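Long-range contact in cytochrome c (Pseudomonas aeruginosa, PDB 6RTE), which acts as a dihydro-heme d1 dehydrogenase, an oxidoreductase of heme d1 biosynthesis that carries a heme c: residues Asp316-Leu327 and Pro356-Trp364. Residues are numbered along the deposited sequence; the frame is centred on the assembly and turned at random.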
loop_
_atom_site.group_PDB
_atom_site.type_symbol
_atom_site.label_atom_id
_atom_site.label_comp_id
_atom_site.label_asym_id
_atom_site.label_seq_id
_atom_site.Cartn_x
_atom_site.Cartn_y
_atom_site.Cartn_z
ATOM N N ASP A 316 -0.229 8.601 8.464
ATOM C CA ASP A 316 0.361 7.315 8.834
ATOM C C ASP A 316 -0.223 6.820 10.164
ATOM O O ASP A 316 0.478 6.646 11.166
ATOM C CB ASP A 316 1.889 7.414 8.900
ATOM C CG ASP A 316 2.573 6.081 8.627
ATOM O OD1 ASP A 316 1.927 5.190 8.028
ATOM O OD2 ASP A 316 3.750 5.919 9.011
ATOM N N PHE A 317 -1.535 6.596 10.150
ATOM C CA PHE A 317 -2.245 6.146 11.338
ATOM C C PHE A 317 -1.887 4.701 11.678
ATOM O O PHE A 317 -1.725 3.860 10.791
ATOM C CB PHE A 317 -3.768 6.209 11.133
ATOM C CG PHE A 317 -4.321 7.571 10.805
ATOM C CD1 PHE A 317 -3.568 8.721 10.916
ATOM C CD2 PHE A 317 -5.637 7.685 10.388
ATOM C CE1 PHE A 317 -4.133 9.959 10.598
ATOM C CE2 PHE A 317 -6.194 8.908 10.090
ATOM C CZ PHE A 317 -5.447 10.047 10.204
ATOM N N SER A 318 -1.780 4.418 12.976
ATOM C CA SER A 318 -1.938 3.072 13.512
ATOM C C SER A 318 -3.092 3.082 14.512
ATOM O O SER A 318 -3.352 4.096 15.164
ATOM C CB SER A 318 -0.664 2.571 14.196
ATOM O OG SER A 318 -0.930 1.389 14.938
ATOM N N PHE A 319 -3.783 1.952 14.631
ATOM C CA PHE A 319 -4.919 1.825 15.536
ATOM C C PHE A 319 -4.586 0.887 16.685
ATOM O O PHE A 319 -3.948 -0.150 16.493
ATOM C CB PHE A 319 -6.159 1.316 14.798
ATOM C CG PHE A 319 -6.673 2.275 13.761
ATOM C CD1 PHE A 319 -7.565 3.275 14.107
ATOM C CD2 PHE A 319 -6.240 2.193 12.452
ATOM C CE1 PHE A 319 -8.031 4.166 13.163
ATOM C CE2 PHE A 319 -6.700 3.089 11.495
ATOM C CZ PHE A 319 -7.597 4.075 11.854
ATOM N N SER A 320 -5.011 1.267 17.890
ATOM C CA SER A 320 -4.935 0.362 19.020
ATOM C C SER A 320 -5.807 -0.860 18.742
ATOM O O SER A 320 -6.704 -0.817 17.890
ATOM C CB SER A 320 -5.378 1.067 20.302
ATOM O OG SER A 320 -6.647 1.679 20.158
ATOM N N PRO A 321 -5.547 -1.978 19.431
ATOM C CA PRO A 321 -6.311 -3.199 19.126
ATOM C C PRO A 321 -7.820 -3.013 19.212
ATOM O O PRO A 321 -8.541 -3.616 18.417
ATOM C CB PRO A 321 -5.795 -4.211 20.162
ATOM C CG PRO A 321 -5.024 -3.414 21.171
ATOM C CD PRO A 321 -4.497 -2.219 20.435
ATOM N N ASP A 322 -8.311 -2.191 20.138
ATOM C CA ASP A 322 -9.743 -1.961 20.288
ATOM C C ASP A 322 -10.260 -0.810 19.428
ATOM O O ASP A 322 -11.444 -0.467 19.525
ATOM C CB ASP A 322 -10.076 -1.687 21.758
ATOM C CG ASP A 322 -9.544 -0.344 22.240
ATOM O OD1 ASP A 322 -8.723 0.272 21.525
ATOM O OD2 ASP A 322 -9.959 0.103 23.334
ATOM N N TYR A 323 -9.401 -0.204 18.608
ATOM C CA TYR A 323 -9.747 0.905 17.720
ATOM C C TYR A 323 -10.285 2.125 18.464
ATOM O O TYR A 323 -10.855 3.029 17.842
ATOM C CB TYR A 323 -10.743 0.455 16.642
ATOM C CG TYR A 323 -10.112 -0.441 15.613
ATOM C CD1 TYR A 323 -10.023 -1.813 15.825
ATOM C CD2 TYR A 323 -9.582 0.072 14.445
ATOM C CE1 TYR A 323 -9.439 -2.642 14.895
ATOM C CE2 TYR A 323 -8.986 -0.752 13.506
ATOM C CZ TYR A 323 -8.921 -2.112 13.742
ATOM O OH TYR A 323 -8.342 -2.959 12.824
ATOM N N ARG A 324 -10.092 2.198 19.782
ATOM C CA ARG A 324 -10.464 3.410 20.501
ATOM C C ARG A 324 -9.434 4.517 20.315
ATOM O O ARG A 324 -9.790 5.700 20.349
ATOM C CB ARG A 324 -10.647 3.125 21.996
ATOM C CG ARG A 324 -12.068 2.719 22.363
ATOM C CD ARG A 324 -12.286 2.672 23.879
ATOM N NE ARG A 324 -12.142 3.988 24.510
ATOM C CZ ARG A 324 -11.175 4.328 25.362
ATOM N NH1 ARG A 324 -10.240 3.454 25.722
ATOM N NH2 ARG A 324 -11.150 5.554 25.870
ATOM N N TYR A 325 -8.175 4.163 20.103
ATOM C CA TYR A 325 -7.118 5.146 19.965
ATOM C C TYR A 325 -6.467 5.046 18.596
ATOM O O TYR A 325 -6.349 3.966 18.010
ATOM C CB TYR A 325 -6.055 4.986 21.056
ATOM C CG TYR A 325 -6.630 5.180 22.431
ATOM C CD1 TYR A 325 -6.851 6.455 22.937
ATOM C CD2 TYR A 325 -6.977 4.090 23.218
ATOM C CE1 TYR A 325 -7.389 6.635 24.188
ATOM C CE2 TYR A 325 -7.514 4.262 24.471
ATOM C CZ TYR A 325 -7.721 5.534 24.953
ATOM O OH TYR A 325 -8.261 5.705 26.207
ATOM N N LEU A 326 -6.051 6.204 18.107
ATOM C CA LEU A 326 -5.354 6.347 16.842
ATOM C C LEU A 326 -3.974 6.904 17.136
ATOM O O LEU A 326 -3.845 7.906 17.845
ATOM C CB LEU A 326 -6.161 7.256 15.915
ATOM C CG LEU A 326 -5.605 7.734 14.583
ATOM C CD1 LEU A 326 -6.780 8.136 13.705
ATOM C CD2 LEU A 326 -4.659 8.905 14.778
ATOM N N LEU A 327 -2.944 6.230 16.637
ATOM C CA LEU A 327 -1.568 6.674 16.797
ATOM C C LEU A 327 -1.086 7.210 15.456
ATOM O O LEU A 327 -1.036 6.467 14.467
ATOM C CB LEU A 327 -0.665 5.544 17.283
ATOM C CG LEU A 327 -0.969 4.994 18.679
ATOM C CD1 LEU A 327 -2.170 4.052 18.653
ATOM C CD2 LEU A 327 0.252 4.295 19.248
ATOM N N PRO A 356 9.267 7.766 13.119
ATOM C CA PRO A 356 8.896 6.349 13.108
ATOM C C PRO A 356 7.746 6.071 12.155
ATOM O O PRO A 356 6.848 6.892 11.959
ATOM C CB PRO A 356 8.493 6.079 14.564
ATOM C CG PRO A 356 7.991 7.390 15.051
ATOM C CD PRO A 356 8.806 8.447 14.345
ATOM N N HIS A 357 7.797 4.883 11.553
ATOM C CA HIS A 357 6.796 4.448 10.580
ATOM C C HIS A 357 5.651 3.788 11.348
ATOM O O HIS A 357 5.504 2.566 11.388
ATOM C CB HIS A 357 7.436 3.509 9.565
ATOM C CG HIS A 357 6.520 3.083 8.461
ATOM N ND1 HIS A 357 5.379 3.781 8.125
ATOM C CD2 HIS A 357 6.577 2.026 7.617
ATOM C CE1 HIS A 357 4.772 3.171 7.123
ATOM N NE2 HIS A 357 5.478 2.103 6.796
ATOM N N LEU A 358 4.823 4.631 11.976
ATOM C CA LEU A 358 3.791 4.123 12.878
ATOM C C LEU A 358 2.808 3.205 12.165
ATOM O O LEU A 358 2.292 2.258 12.771
ATOM C CB LEU A 358 3.040 5.287 13.525
ATOM C CG LEU A 358 3.834 6.142 14.519
ATOM C CD1 LEU A 358 2.992 7.329 14.963
ATOM C CD2 LEU A 358 4.281 5.322 15.715
ATOM N N GLY A 359 2.534 3.463 10.884
ATOM C CA GLY A 359 1.565 2.657 10.166
ATOM C C GLY A 359 1.921 1.187 10.119
ATOM O O GLY A 359 1.039 0.336 9.993
ATOM N N SER A 360 3.211 0.866 10.219
ATOM C CA SER A 360 3.679 -0.512 10.153
ATOM C C SER A 360 3.907 -1.139 11.523
ATOM O O SER A 360 4.313 -2.302 11.593
ATOM C CB SER A 360 4.974 -0.590 9.339
ATOM O OG SER A 360 4.739 -0.247 7.985
ATOM N N GLY A 361 3.653 -0.412 12.606
ATOM C CA GLY A 361 3.861 -0.966 13.924
ATOM C C GLY A 361 2.838 -2.029 14.266
ATOM O O GLY A 361 1.755 -2.099 13.690
ATOM N N ILE A 362 3.192 -2.878 15.227
ATOM C CA ILE A 362 2.340 -3.994 15.607
ATOM C C ILE A 362 2.247 -4.075 17.124
ATOM O O ILE A 362 3.068 -3.513 17.859
ATOM C CB ILE A 362 2.840 -5.337 15.028
ATOM C CG1 ILE A 362 4.220 -5.685 15.576
ATOM C CG2 ILE A 362 2.880 -5.262 13.510
ATOM C CD1 ILE A 362 4.628 -7.132 15.332
ATOM N N TYR A 363 1.227 -4.798 17.574
ATOM C CA TYR A 363 0.891 -4.936 18.982
ATOM C C TYR A 363 0.975 -6.402 19.374
ATOM O O TYR A 363 0.749 -7.294 18.552
ATOM C CB TYR A 363 -0.529 -4.406 19.260
ATOM C CG TYR A 363 -0.750 -2.979 18.831
ATOM C CD1 TYR A 363 -0.899 -2.650 17.488
ATOM C CD2 TYR A 363 -0.822 -1.952 19.769
ATOM C CE1 TYR A 363 -1.103 -1.338 17.087
ATOM C CE2 TYR A 363 -1.034 -0.639 19.378
ATOM C CZ TYR A 363 -1.175 -0.338 18.039
ATOM O OH TYR A 363 -1.377 0.965 17.644
ATOM N N TRP A 364 1.313 -6.646 20.635
ATOM C CA TRP A 364 1.243 -7.990 21.190
ATOM C C TRP A 364 1.264 -7.877 22.708
ATOM O O TRP A 364 1.526 -6.810 23.267
ATOM C CB TRP A 364 2.379 -8.881 20.666
ATOM C CG TRP A 364 3.742 -8.575 21.212
ATOM C CD1 TRP A 364 4.265 -9.006 22.398
ATOM C CD2 TRP A 364 4.767 -7.794 20.582
ATOM N NE1 TRP A 364 5.545 -8.531 22.550
ATOM C CE2 TRP A 364 5.877 -7.785 21.451
ATOM C CE3 TRP A 364 4.852 -7.098 19.371
ATOM C CZ2 TRP A 364 7.060 -7.106 21.149
ATOM C CZ3 TRP A 364 6.029 -6.421 19.073
ATOM C CH2 TRP A 364 7.116 -6.433 19.958
#
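Pro321 lies over one face of the Tyr363 ring, its CD 4.1 Å from the ring centroid in a CH-pi contact offset toward the rim. At the ring's edge, near its plane, Ser318 OG meets Tyr363 OH at 2.8 Å, a hydrogen bond in which either hydroxyl may donate; the Leu327 side chain, running against that of Tyr363, brings CD1 to 3.3 Å from the same Tyr363 OH. Tyrosine suits the place, since its flat ring takes the proline while its hydroxyl reaches the small serine. The His357 ring meets Asp316 at its edge: His357 ND1 donates to the syn lone pair of Asp316 OD2 at 2.8 Å, in the ring plane, and Ser360 N lies over the centre of one ring face. The two segments belong to successive blades of the beta-propeller, 317-319 and 325-327 to one blade and 362-364 to the first strand of the next, so these contacts join neighbouring blades. With CG anti to the backbone N (chi1 -153°), Asp316 extends to the 3-10 turn 358-360; a carboxylate can accept twice, and Asp316 OD2 also takes a weak hydrogen bond from Gly359 N (3.3 Å). Gly359, lacking a side chain, lets the carboxylate come close: Asp316 OD1 lies 3.3 Å from Gly359 CA, which makes a CA-H...O contact with Phe317 O at 3.6 Å.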